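Local atomic coordinates of chloramphenicol acetyltransferase (PDB entry 6PXA), a protein that probably transfers an acetyl group from acetyl-CoA to chloramphenicol and belongs to the hexapeptide-repeat transferases. Residues A83-A88 with A134-G139; V68-I73 with A119-V124; Q181-I186 with G206-L211; A159-V164 with K173-N178. All coordinates share one frame; numbering follows the deposited sequence.

Contact 1: A83-A88 with A134-G139; sequences ATFMMA and AMIMPG
M86 and M135 are brought together by different first torsions. In M86, CG stands anti to the carbonyl carbon (chi1 -61°), and the chain then bends at chi2 and chi3. In M135, CG is anti to the backbone N (chi1 -155°), and the chain bends only near its methyl end. The two side chains cross obliquely, with M86 CG 3.8 Å from M135 SD. T84 runs beside M135 on the same face, its CB alongside M135 CG. Its hydroxyl turns back to G82 O. On the other face F85 and I136 point the same way, and the ring atom CD1 of F85 lies 3.7 Å from I136 CB. V124, I130 and T122 pack against this F85-I136 face, inside the coil.

The backbones run parallel in register. T84 N bonds to A134 O (2.9 Å), I136 N to T84 O (2.7 Å) and M86 N to I136 O (2.9 Å); the last is nearly straight, at 174°. Beyond them the strands part. A water sits there, 2.6 Å from M86 O and also close to I136 O; other acceptors compete for its protons. P138 CG rests 3.4 Å from M86 O.

These strands lie on adjacent coils of the left-handed parallel beta-helix. S132, E133 and A150 of a second subunit cover the methionine side. The pair of strands thus has two apolar faces. One is aromatic and aliphatic and fills the coil. The other is rich in flexible thioethers and faces a neighbouring subunit, while backbone groups are paired between the strands.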
loop_
_atom_site.group_PDB
_atom_site.type_symbol
_atom_site.label_atom_id
_atom_site.label_comp_id
_atom_site.label_asym_id
_atom_site.label_seq_id
_atom_site.Cartn_x
_atom_site.Cartn_y
_atom_site.Cartn_z
ATOM N N ALA B 83 1.551 5.625 8.070
ATOM C CA ALA B 83 2.817 6.088 7.527
ATOM C C ALA B 83 3.961 5.238 8.090
ATOM O O ALA B 83 3.917 4.778 9.234
ATOM C CB ALA B 83 3.013 7.573 7.840
ATOM N N THR B 84 4.947 4.951 7.253
ATOM C CA THR B 84 5.961 3.953 7.575
ATOM C C THR B 84 7.348 4.511 7.302
ATOM O O THR B 84 7.606 5.058 6.217
ATOM C CB THR B 84 5.738 2.662 6.769
ATOM O OG1 THR B 84 4.480 2.081 7.148
ATOM C CG2 THR B 84 6.836 1.660 7.069
ATOM N N PHE B 85 8.225 4.392 8.300
ATOM C CA PHE B 85 9.649 4.701 8.181
ATOM C C PHE B 85 10.431 3.394 8.144
ATOM O O PHE B 85 10.459 2.638 9.125
ATOM C CB PHE B 85 10.106 5.591 9.333
ATOM C CG PHE B 85 9.353 6.892 9.391
ATOM C CD1 PHE B 85 9.757 7.973 8.619
ATOM C CD2 PHE B 85 8.218 7.013 10.177
ATOM C CE1 PHE B 85 9.050 9.164 8.653
ATOM C CE2 PHE B 85 7.498 8.197 10.215
ATOM C CZ PHE B 85 7.931 9.282 9.446
ATOM N N MET B 86 11.051 3.118 7.014
ATOM C CA MET B 86 11.821 1.884 6.885
ATOM C C MET B 86 13.248 2.135 7.351
ATOM O O MET B 86 13.950 2.970 6.772
ATOM C CB MET B 86 11.793 1.388 5.446
ATOM C CG MET B 86 10.351 1.060 4.968
ATOM S SD MET B 86 9.602 -0.386 5.681
ATOM C CE MET B 86 10.399 -1.647 4.672
ATOM N N MET B 87 13.672 1.429 8.400
ATOM C CA MET B 87 15.014 1.626 8.914
ATOM C C MET B 87 15.851 0.414 8.527
ATOM O O MET B 87 15.413 -0.419 7.727
ATOM C CB MET B 87 14.958 1.896 10.413
ATOM C CG MET B 87 14.095 3.139 10.798
ATOM S SD MET B 87 14.527 4.649 9.897
ATOM C CE MET B 87 16.106 5.073 10.691
ATOM N N ALA B 88 17.077 0.346 9.073
ATOM C CA ALA B 88 18.020 -0.764 8.891
ATOM C C ALA B 88 18.583 -0.852 7.476
ATOM O O ALA B 88 19.009 -1.931 7.043
ATOM C CB ALA B 88 17.402 -2.113 9.289
ATOM N N ALA B 134 1.972 6.518 3.517
ATOM C CA ALA B 134 3.194 6.821 2.805
ATOM C C ALA B 134 4.300 5.949 3.381
ATOM O O ALA B 134 4.238 5.516 4.539
ATOM C CB ALA B 134 3.557 8.309 2.923
ATOM N N MET B 135 5.263 5.608 2.540
ATOM C CA MET B 135 6.412 4.825 2.969
ATOM C C MET B 135 7.688 5.596 2.686
ATOM O O MET B 135 7.972 5.923 1.526
ATOM C CB MET B 135 6.457 3.467 2.282
ATOM C CG MET B 135 7.232 2.457 3.108
ATOM S SD MET B 135 7.653 0.937 2.225
ATOM C CE MET B 135 6.371 -0.139 2.883
ATOM N N ILE B 136 8.465 5.830 3.741
ATOM C CA ILE B 136 9.707 6.608 3.716
ATOM C C ILE B 136 10.883 5.628 3.769
ATOM O O ILE B 136 11.082 4.936 4.776
ATOM C CB ILE B 136 9.768 7.582 4.899
ATOM C CG1 ILE B 136 8.496 8.417 4.991
ATOM C CG2 ILE B 136 10.953 8.503 4.763
ATOM C CD1 ILE B 136 8.281 9.259 3.770
ATOM N N MET B 137 11.655 5.553 2.692
ATOM C CA MET B 137 12.712 4.550 2.582
ATOM C C MET B 137 13.983 5.020 3.294
ATOM O O MET B 137 14.099 6.192 3.663
ATOM C CB MET B 137 12.966 4.242 1.109
ATOM C CG MET B 137 11.747 3.680 0.341
ATOM S SD MET B 137 11.180 2.093 0.906
ATOM C CE MET B 137 10.256 2.545 2.237
ATOM N N PRO B 138 14.956 4.115 3.535
ATOM C CA PRO B 138 16.120 4.492 4.365
ATOM C C PRO B 138 16.935 5.620 3.767
ATOM O O PRO B 138 17.074 5.742 2.549
ATOM C CB PRO B 138 16.952 3.203 4.434
ATOM C CG PRO B 138 15.935 2.064 4.141
ATOM C CD PRO B 138 14.983 2.683 3.155
ATOM N N GLY B 139 17.482 6.454 4.658
ATOM C CA GLY B 139 18.440 7.472 4.305
ATOM C C GLY B 139 17.889 8.761 3.734
ATOM O O GLY B 139 18.681 9.651 3.441
HETATM O O HOH W 1 13.180 5.486 6.751
#

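Contact 2: V68-I73 with A119-V124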
loop_
_atom_site.group_PDB
_atom_site.type_symbol
_atom_site.label_atom_id
_atom_site.label_comp_id
_atom_site.label_asym_id
_atom_site.label_seq_id
_atom_site.Cartn_x
_atom_site.Cartn_y
_atom_site.Cartn_z
ATOM N N VAL B 68 23.768 2.417 14.446
ATOM C CA VAL B 68 22.785 2.143 13.395
ATOM C C VAL B 68 22.215 3.463 12.879
ATOM O O VAL B 68 22.384 4.521 13.493
ATOM C CB VAL B 68 21.643 1.230 13.885
ATOM C CG1 VAL B 68 22.175 -0.149 14.271
ATOM C CG2 VAL B 68 20.898 1.879 15.042
ATOM N N ASP B 69 21.515 3.380 11.736
ATOM C CA ASP B 69 20.816 4.546 11.200
ATOM C C ASP B 69 19.727 5.008 12.167
ATOM O O ASP B 69 18.983 4.205 12.738
ATOM C CB ASP B 69 20.210 4.229 9.815
ATOM C CG ASP B 69 21.282 3.958 8.758
ATOM O OD1 ASP B 69 22.378 4.575 8.817
ATOM O OD2 ASP B 69 21.077 3.064 7.900
ATOM N N LYS B 70 19.652 6.314 12.377
ATOM C CA LYS B 70 18.705 6.888 13.315
ATOM C C LYS B 70 17.566 7.559 12.549
ATOM O O LYS B 70 17.708 7.943 11.383
ATOM C CB LYS B 70 19.397 7.882 14.253
ATOM C CG LYS B 70 20.296 7.207 15.316
ATOM C CD LYS B 70 21.090 8.193 16.136
ATOM C CE LYS B 70 22.318 7.473 16.742
ATOM N NZ LYS B 70 23.265 8.381 17.455
ATOM N N LEU B 71 16.425 7.693 13.222
ATOM C CA LEU B 71 15.248 8.369 12.679
ATOM C C LEU B 71 15.059 9.674 13.454
ATOM O O LEU B 71 14.807 9.657 14.660
ATOM C CB LEU B 71 14.009 7.476 12.781
ATOM C CG LEU B 71 12.685 8.214 12.543
ATOM C CD1 LEU B 71 12.618 8.747 11.121
ATOM C CD2 LEU B 71 11.474 7.349 12.875
ATOM N N ARG B 72 15.185 10.808 12.770
ATOM C CA ARG B 72 15.076 12.107 13.419
ATOM C C ARG B 72 13.903 12.865 12.806
ATOM O O ARG B 72 13.847 13.049 11.584
ATOM C CB ARG B 72 16.378 12.900 13.282
ATOM C CG ARG B 72 17.631 12.117 13.589
ATOM C CD ARG B 72 18.816 13.102 13.708
ATOM N NE ARG B 72 19.947 12.757 12.849
ATOM C CZ ARG B 72 20.703 13.657 12.207
ATOM N NH1 ARG B 72 21.716 13.260 11.446
ATOM N NH2 ARG B 72 20.434 14.955 12.303
ATOM N N ILE B 73 12.970 13.296 13.653
ATOM C CA ILE B 73 11.760 13.991 13.226
ATOM C C ILE B 73 11.719 15.348 13.920
ATOM O O ILE B 73 12.060 15.467 15.106
ATOM C CB ILE B 73 10.500 13.161 13.540
ATOM C CG1 ILE B 73 10.482 11.885 12.689
ATOM C CG2 ILE B 73 9.251 13.977 13.298
ATOM C CD1 ILE B 73 9.473 10.828 13.150
ATOM N N ALA B 119 22.477 3.251 5.538
ATOM C CA ALA B 119 22.018 4.191 4.536
ATOM C C ALA B 119 22.103 5.623 5.022
ATOM O O ALA B 119 21.849 6.546 4.240
ATOM C CB ALA B 119 20.573 3.873 4.135
ATOM N N GLY B 120 22.474 5.827 6.280
ATOM C CA GLY B 120 22.422 7.132 6.894
ATOM C C GLY B 120 21.084 7.356 7.556
ATOM O O GLY B 120 20.106 6.623 7.338
ATOM N N ASP B 121 21.028 8.412 8.361
ATOM C CA ASP B 121 19.815 8.721 9.110
ATOM C C ASP B 121 18.640 9.088 8.196
ATOM O O ASP B 121 18.809 9.674 7.123
ATOM C CB ASP B 121 20.061 9.891 10.067
ATOM C CG ASP B 121 20.996 9.531 11.229
ATOM O OD1 ASP B 121 21.407 8.344 11.378
ATOM O OD2 ASP B 121 21.296 10.454 12.029
ATOM N N THR B 122 17.441 8.748 8.650
ATOM C CA THR B 122 16.206 9.273 8.067
ATOM C C THR B 122 15.846 10.540 8.834
ATOM O O THR B 122 15.673 10.504 10.057
ATOM C CB THR B 122 15.078 8.252 8.129
ATOM O OG1 THR B 122 15.443 7.123 7.329
ATOM C CG2 THR B 122 13.795 8.834 7.556
ATOM N N ILE B 123 15.793 11.664 8.129
ATOM C CA ILE B 123 15.538 12.954 8.742
ATOM C C ILE B 123 14.255 13.504 8.154
ATOM O O ILE B 123 14.143 13.641 6.930
ATOM C CB ILE B 123 16.698 13.926 8.508
ATOM C CG1 ILE B 123 18.006 13.300 8.986
ATOM C CG2 ILE B 123 16.437 15.218 9.252
ATOM C CD1 ILE B 123 19.240 14.134 8.694
ATOM N N VAL B 124 13.311 13.843 9.025
ATOM C CA VAL B 124 12.133 14.627 8.665
ATOM C C VAL B 124 12.258 15.996 9.330
ATOM O O VAL B 124 12.421 16.093 10.556
ATOM C CB VAL B 124 10.833 13.915 9.060
ATOM C CG1 VAL B 124 9.627 14.750 8.614
ATOM C CG2 VAL B 124 10.776 12.529 8.414
#
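L71 and I73 pair with T122 and V124 on the tightly packed side. There I73 CG1 lies 4.2 Å from V124 CB, and F85 of strand 84-86, in another sheet, packs on both L71 and V124. The strands lie parallel on neighbouring coils of the left-handed beta-helix. They are joined by bonds from T122 N to K70 O, R72 N to T122 O and V124 N to R72 O (2.7 Å).

The outer side is polar and more open, and K70 extends its chain there toward solvent. R72 bends at chi3 (-127°) to bring its guanidinium back over the neighbouring coil. R72 NE (2.8 Å) and R72 NH1 (2.9 Å) both bind D121 OD2 side-on, in a salt bridge. The carboxylate plane stands 87° from that of the guanidinium. I123 CD1 lies 3.6 Å above one guanidinium face, toward the rim. D121 OD1 takes K70 N from above the carboxylate plane.

At the entry to the strands D69 receives A119 N on OD2 (2.8 Å) and, weakly, G120 N on OD1. Each aspartate ties its side chain to the backbone of the facing segment. D121 is also salt-bridged to R72, which probably steadies its negative charge.

Contact 3: Q181-I186 with G206-L211; sequences QTLLVI and GHIEEL
L183, I186, I208 and L211 meet with no flat group between them. The aromatic rings stand at the border of the contact instead. I208 touches F175, L183 touches Y161 and L211 touches W191. Everything across the interface itself is aliphatic carbon.

L183 and I208 cross at about a right angle. Their ends come together, with L183 CD1 3.6 Å from I208 CD1. The other leucine branch, CD2, lies 3.7 Å from I208 CG2, so both branches of L183 hold the isoleucine. T182 adds its methyl, with CG2 3.9 Å from I208 CG2. Its hydroxyl turns away to N178 O in its own helix.

One helical turn further on, I186 CD1 reaches L211 CD2 at 3.8 Å. I186 has CG1 between the backbone N and the carbonyl carbon (chi1 63°), an uncommon choice in a helix, and this sends the CD1 methyl across to the leucine. No hydrogen bond crosses the interface, which rests on the packing of aliphatic groups.

H207 occupies the N-cap position of helix 208-219. E210 takes no part in the interface; it is a magnesium ligand in a crystal structure of this protein, with no ion bound to this chain here. Helix 200-203 covers L211 through I202 and L203. I98 of a third subunit packs on I208 and L211, so helices 177-186 and 208-219 meet beside a subunit interface.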
loop_
_atom_site.group_PDB
_atom_site.type_symbol
_atom_site.label_atom_id
_atom_site.label_comp_id
_atom_site.label_asym_id
_atom_site.label_seq_id
_atom_site.Cartn_x
_atom_site.Cartn_y
_atom_site.Cartn_z
ATOM N N GLN B 181 12.327 30.789 0.790
ATOM C CA GLN B 181 13.604 31.199 1.361
ATOM C C GLN B 181 13.398 31.993 2.641
ATOM O O GLN B 181 14.182 31.874 3.589
ATOM C CB GLN B 181 14.389 32.024 0.344
ATOM C CG GLN B 181 15.717 31.410 -0.042
ATOM C CD GLN B 181 16.816 32.451 -0.130
ATOM O OE1 GLN B 181 17.685 32.528 0.742
ATOM N NE2 GLN B 181 16.781 33.266 -1.179
ATOM N N THR B 182 12.333 32.795 2.684
ATOM C CA THR B 182 12.041 33.603 3.861
ATOM C C THR B 182 11.691 32.724 5.054
ATOM O O THR B 182 12.242 32.890 6.151
ATOM C CB THR B 182 10.904 34.576 3.540
ATOM O OG1 THR B 182 11.408 35.609 2.685
ATOM C CG2 THR B 182 10.343 35.192 4.807
ATOM N N LEU B 183 10.793 31.760 4.851
ATOM C CA LEU B 183 10.415 30.864 5.938
ATOM C C LEU B 183 11.614 30.080 6.463
ATOM O O LEU B 183 11.649 29.716 7.644
ATOM C CB LEU B 183 9.303 29.916 5.454
ATOM C CG LEU B 183 7.987 30.589 5.045
ATOM C CD1 LEU B 183 6.940 29.552 4.520
ATOM C CD2 LEU B 183 7.417 31.344 6.215
ATOM N N LEU B 184 12.615 29.835 5.615
ATOM C CA LEU B 184 13.766 29.045 6.029
ATOM C C LEU B 184 14.760 29.854 6.852
ATOM O O LEU B 184 15.591 29.265 7.547
ATOM C CB LEU B 184 14.462 28.439 4.807
ATOM C CG LEU B 184 13.588 27.414 4.052
ATOM C CD1 LEU B 184 14.353 26.751 2.917
ATOM C CD2 LEU B 184 13.080 26.368 5.010
ATOM N N VAL B 185 14.687 31.180 6.801
ATOM C CA VAL B 185 15.529 32.029 7.640
ATOM C C VAL B 185 14.882 32.290 8.996
ATOM O O VAL B 185 15.545 32.215 10.036
ATOM C CB VAL B 185 15.845 33.351 6.905
ATOM C CG1 VAL B 185 16.481 34.356 7.862
ATOM C CG2 VAL B 185 16.763 33.097 5.715
ATOM N N ILE B 186 13.581 32.595 9.012
ATOM C CA ILE B 186 12.946 32.998 10.267
ATOM C C ILE B 186 12.622 31.791 11.141
ATOM O O ILE B 186 12.596 31.910 12.372
ATOM C CB ILE B 186 11.692 33.860 10.014
ATOM C CG1 ILE B 186 10.615 33.090 9.255
ATOM C CG2 ILE B 186 12.040 35.150 9.256
ATOM C CD1 ILE B 186 9.408 33.978 8.910
ATOM N N GLY B 206 -1.927 32.638 4.733
ATOM C CA GLY B 206 -0.873 32.583 3.743
ATOM C C GLY B 206 0.061 33.773 3.762
ATOM O O GLY B 206 0.928 33.871 2.886
ATOM N N HIS B 207 -0.069 34.665 4.744
ATOM C CA HIS B 207 0.653 35.941 4.746
ATOM C C HIS B 207 2.040 35.749 5.336
ATOM O O HIS B 207 2.326 36.119 6.477
ATOM C CB HIS B 207 -0.135 36.996 5.508
ATOM C CG HIS B 207 -1.408 37.379 4.833
ATOM N ND1 HIS B 207 -1.440 38.150 3.691
ATOM C CD2 HIS B 207 -2.696 37.069 5.114
ATOM C CE1 HIS B 207 -2.694 38.315 3.309
ATOM N NE2 HIS B 207 -3.476 37.669 4.156
ATOM N N ILE B 208 2.929 35.184 4.515
ATOM C CA ILE B 208 4.321 34.983 4.929
ATOM C C ILE B 208 5.001 36.315 5.241
ATOM O O ILE B 208 5.803 36.410 6.181
ATOM C CB ILE B 208 5.079 34.197 3.842
ATOM C CG1 ILE B 208 4.557 32.754 3.788
ATOM C CG2 ILE B 208 6.583 34.252 4.066
ATOM C CD1 ILE B 208 5.057 31.980 2.612
ATOM N N GLU B 209 4.688 37.364 4.469
ATOM C CA GLU B 209 5.354 38.651 4.659
ATOM C C GLU B 209 4.975 39.293 5.989
ATOM O O GLU B 209 5.818 39.926 6.638
ATOM C CB GLU B 209 5.030 39.587 3.500
ATOM C CG GLU B 209 5.670 39.170 2.200
ATOM C CD GLU B 209 5.500 40.212 1.121
ATOM O OE1 GLU B 209 4.793 41.214 1.365
ATOM O OE2 GLU B 209 6.075 40.036 0.029
ATOM N N GLU B 210 3.711 39.157 6.403
ATOM C CA GLU B 210 3.339 39.529 7.765
ATOM C C GLU B 210 4.169 38.751 8.777
ATOM O O GLU B 210 4.705 39.321 9.736
ATOM C CB GLU B 210 1.848 39.277 8.004
ATOM C CG GLU B 210 0.914 40.384 7.596
ATOM C CD GLU B 210 -0.528 40.097 8.013
ATOM O OE1 GLU B 210 -1.291 39.513 7.212
ATOM O OE2 GLU B 210 -0.898 40.454 9.150
ATOM N N LEU B 211 4.298 37.441 8.572
ATOM C CA LEU B 211 5.116 36.648 9.480
ATOM C C LEU B 211 6.548 37.176 9.532
ATOM O O LEU B 211 7.144 37.280 10.614
ATOM C CB LEU B 211 5.090 35.179 9.059
ATOM C CG LEU B 211 5.612 34.238 10.147
ATOM C CD1 LEU B 211 4.676 34.250 11.335
ATOM C CD2 LEU B 211 5.819 32.804 9.645
#

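Contact 4: A159-V164 with K173-N178; sequences APYSVV and KRFDEN
Y161 and R174 share the one hydrogen bond between the segments: R174 N to Y161 O, 2.9 Å and nearly straight at 165°. The same oxygen receives a CA-H contact from K173. S162 and K173 form an antiparallel, non-hydrogen-bonded pair.

Charged groups come next. K173 bends at chi3 (94°), which brings CE to 3.5 Å from P160 O. Its NZ makes a salt bridge to E177 OE2 (3.1 Å) in its own segment. R174 sets NH1 3.3 Å from Y161 CE1, with ring and guanidinium planes 34° apart. That nitrogen is bonded to G145 O, while NE reaches A95 O of a third subunit.

A type II beta turn from A159 to S162 opens the first segment and leads into strand 162-165. This strand forms a hairpin with 169-173, where the chain leaves the beta-helix for the C-terminal helices.

Aromatic and apolar packing makes up the remainder. Y161 and F175 lie obliquely, ring centres 5.8 Å apart. Y161 CD1 is at the edge of the F175 ring, 3.8 Å from CE2. V163 CG2 meets R174 CG at 4.0 Å. W97 of the third subunit packs on F175, and I180, L183 and L184 pack on Y161.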
loop_
_atom_site.group_PDB
_atom_site.type_symbol
_atom_site.label_atom_id
_atom_site.label_comp_id
_atom_site.label_asym_id
_atom_site.label_seq_id
_atom_site.Cartn_x
_atom_site.Cartn_y
_atom_site.Cartn_z
ATOM N N ALA B 159 12.836 18.410 -1.260
ATOM C CA ALA B 159 13.183 19.799 -1.021
ATOM C C ALA B 159 12.153 20.457 -0.104
ATOM O O ALA B 159 10.986 20.077 -0.109
ATOM C CB ALA B 159 13.262 20.575 -2.336
ATOM N N PRO B 160 12.570 21.459 0.680
ATOM C CA PRO B 160 11.633 22.154 1.573
ATOM C C PRO B 160 10.419 22.692 0.833
ATOM O O PRO B 160 10.533 23.286 -0.245
ATOM C CB PRO B 160 12.475 23.299 2.146
ATOM C CG PRO B 160 13.876 22.886 1.965
ATOM C CD PRO B 160 13.932 21.996 0.770
ATOM N N TYR B 161 9.253 22.513 1.456
ATOM C CA TYR B 161 7.970 23.027 0.968
ATOM C C TYR B 161 7.566 22.418 -0.369
ATOM O O TYR B 161 6.723 22.986 -1.085
ATOM C CB TYR B 161 7.988 24.554 0.899
ATOM C CG TYR B 161 8.015 25.149 2.281
ATOM C CD1 TYR B 161 6.844 25.315 3.009
ATOM C CD2 TYR B 161 9.218 25.490 2.880
ATOM C CE1 TYR B 161 6.868 25.836 4.287
ATOM C CE2 TYR B 161 9.260 26.003 4.152
ATOM C CZ TYR B 161 8.088 26.168 4.850
ATOM O OH TYR B 161 8.161 26.675 6.112
ATOM N N SER B 162 8.158 21.271 -0.706
ATOM C CA SER B 162 7.707 20.463 -1.828
ATOM C C SER B 162 6.480 19.627 -1.455
ATOM O O SER B 162 6.316 19.188 -0.308
ATOM C CB SER B 162 8.844 19.540 -2.294
ATOM O OG SER B 162 9.817 20.255 -3.036
ATOM N N VAL B 163 5.627 19.373 -2.450
ATOM C CA VAL B 163 4.548 18.392 -2.344
ATOM C C VAL B 163 4.893 17.205 -3.238
ATOM O O VAL B 163 5.088 17.370 -4.450
ATOM C CB VAL B 163 3.196 18.999 -2.750
ATOM C CG1 VAL B 163 2.050 17.995 -2.522
ATOM C CG2 VAL B 163 2.968 20.298 -2.021
ATOM N N VAL B 164 4.936 16.006 -2.660
ATOM C CA VAL B 164 5.453 14.827 -3.356
ATOM C C VAL B 164 4.458 13.692 -3.189
ATOM O O VAL B 164 4.008 13.415 -2.073
ATOM C CB VAL B 164 6.850 14.413 -2.843
ATOM C CG1 VAL B 164 7.503 13.339 -3.757
ATOM C CG2 VAL B 164 7.760 15.639 -2.718
ATOM N N LYS B 173 5.412 23.214 -5.444
ATOM C CA LYS B 173 5.952 23.808 -4.230
ATOM C C LYS B 173 4.865 24.683 -3.612
ATOM O O LYS B 173 4.112 25.336 -4.331
ATOM C CB LYS B 173 7.218 24.621 -4.533
ATOM C CG LYS B 173 8.352 23.751 -5.081
ATOM C CD LYS B 173 9.711 24.432 -4.971
ATOM C CE LYS B 173 10.420 24.036 -3.687
ATOM N NZ LYS B 173 11.774 24.665 -3.563
ATOM N N ARG B 174 4.736 24.645 -2.283
ATOM C CA ARG B 174 3.604 25.320 -1.644
ATOM C C ARG B 174 3.641 26.823 -1.886
ATOM O O ARG B 174 2.587 27.459 -1.995
ATOM C CB ARG B 174 3.586 25.023 -0.145
ATOM C CG ARG B 174 3.232 23.577 0.231
ATOM C CD ARG B 174 3.580 23.281 1.686
ATOM N NE ARG B 174 2.780 24.058 2.631
ATOM C CZ ARG B 174 3.107 24.280 3.905
ATOM N NH1 ARG B 174 4.230 23.801 4.425
ATOM N NH2 ARG B 174 2.307 25.001 4.671
ATOM N N PHE B 175 4.840 27.415 -1.957
ATOM C CA PHE B 175 4.994 28.858 -2.117
ATOM C C PHE B 175 6.073 29.166 -3.148
ATOM O O PHE B 175 6.864 28.298 -3.536
ATOM C CB PHE B 175 5.338 29.530 -0.779
ATOM C CG PHE B 175 4.445 29.104 0.344
ATOM C CD1 PHE B 175 3.169 29.621 0.457
ATOM C CD2 PHE B 175 4.874 28.166 1.273
ATOM C CE1 PHE B 175 2.338 29.232 1.491
ATOM C CE2 PHE B 175 4.047 27.764 2.310
ATOM C CZ PHE B 175 2.768 28.301 2.410
ATOM N N ASP B 176 6.103 30.428 -3.581
ATOM C CA ASP B 176 7.169 30.917 -4.450
ATOM C C ASP B 176 8.523 30.818 -3.755
ATOM O O ASP B 176 8.621 30.826 -2.526
ATOM C CB ASP B 176 6.912 32.369 -4.845
ATOM C CG ASP B 176 5.447 32.639 -5.081
ATOM O OD1 ASP B 176 4.629 32.161 -4.255
ATOM O OD2 ASP B 176 5.116 33.312 -6.080
ATOM N N GLU B 177 9.580 30.753 -4.572
ATOM C CA GLU B 177 10.924 30.528 -4.043
ATOM C C GLU B 177 11.321 31.603 -3.040
ATOM O O GLU B 177 11.903 31.301 -1.992
ATOM C CB GLU B 177 11.944 30.473 -5.183
ATOM C CG GLU B 177 11.860 29.225 -6.059
ATOM C CD GLU B 177 12.211 27.948 -5.312
ATOM O OE1 GLU B 177 12.988 28.011 -4.337
ATOM O OE2 GLU B 177 11.704 26.878 -5.698
ATOM N N ASN B 178 11.023 32.866 -3.345
ATOM C CA ASN B 178 11.439 33.947 -2.458
ATOM C C ASN B 178 10.822 33.793 -1.072
ATOM O O ASN B 178 11.492 34.017 -0.056
ATOM C CB ASN B 178 11.069 35.296 -3.072
ATOM C CG ASN B 178 11.827 35.579 -4.358
ATOM O OD1 ASN B 178 12.830 34.927 -4.653
ATOM N ND2 ASN B 178 11.355 36.560 -5.127
#

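Overall arrangement
Contacts 1 and 2 lie in two sheets of the same beta-helix. Their centres are about 9 Å apart, and M87 CE lies 3.4 Å from K70 O. Contacts 3 and 4 share helix 177-186, with centres about 13 Å apart. They touch where L183 CB meets Y161 OH at 3.5 Å and I208 meets F175. Contact 4 is nearer the coils than contact 3: its centre is about 22 Å from that of contact 1, against about 30 Å. A bound taurocholate comes about 7 Å from the V68 side chain. E210 of contact 3, a magnesium ligand though none is bound to this chain, lies about 12 Å from F175, side chain to side chain.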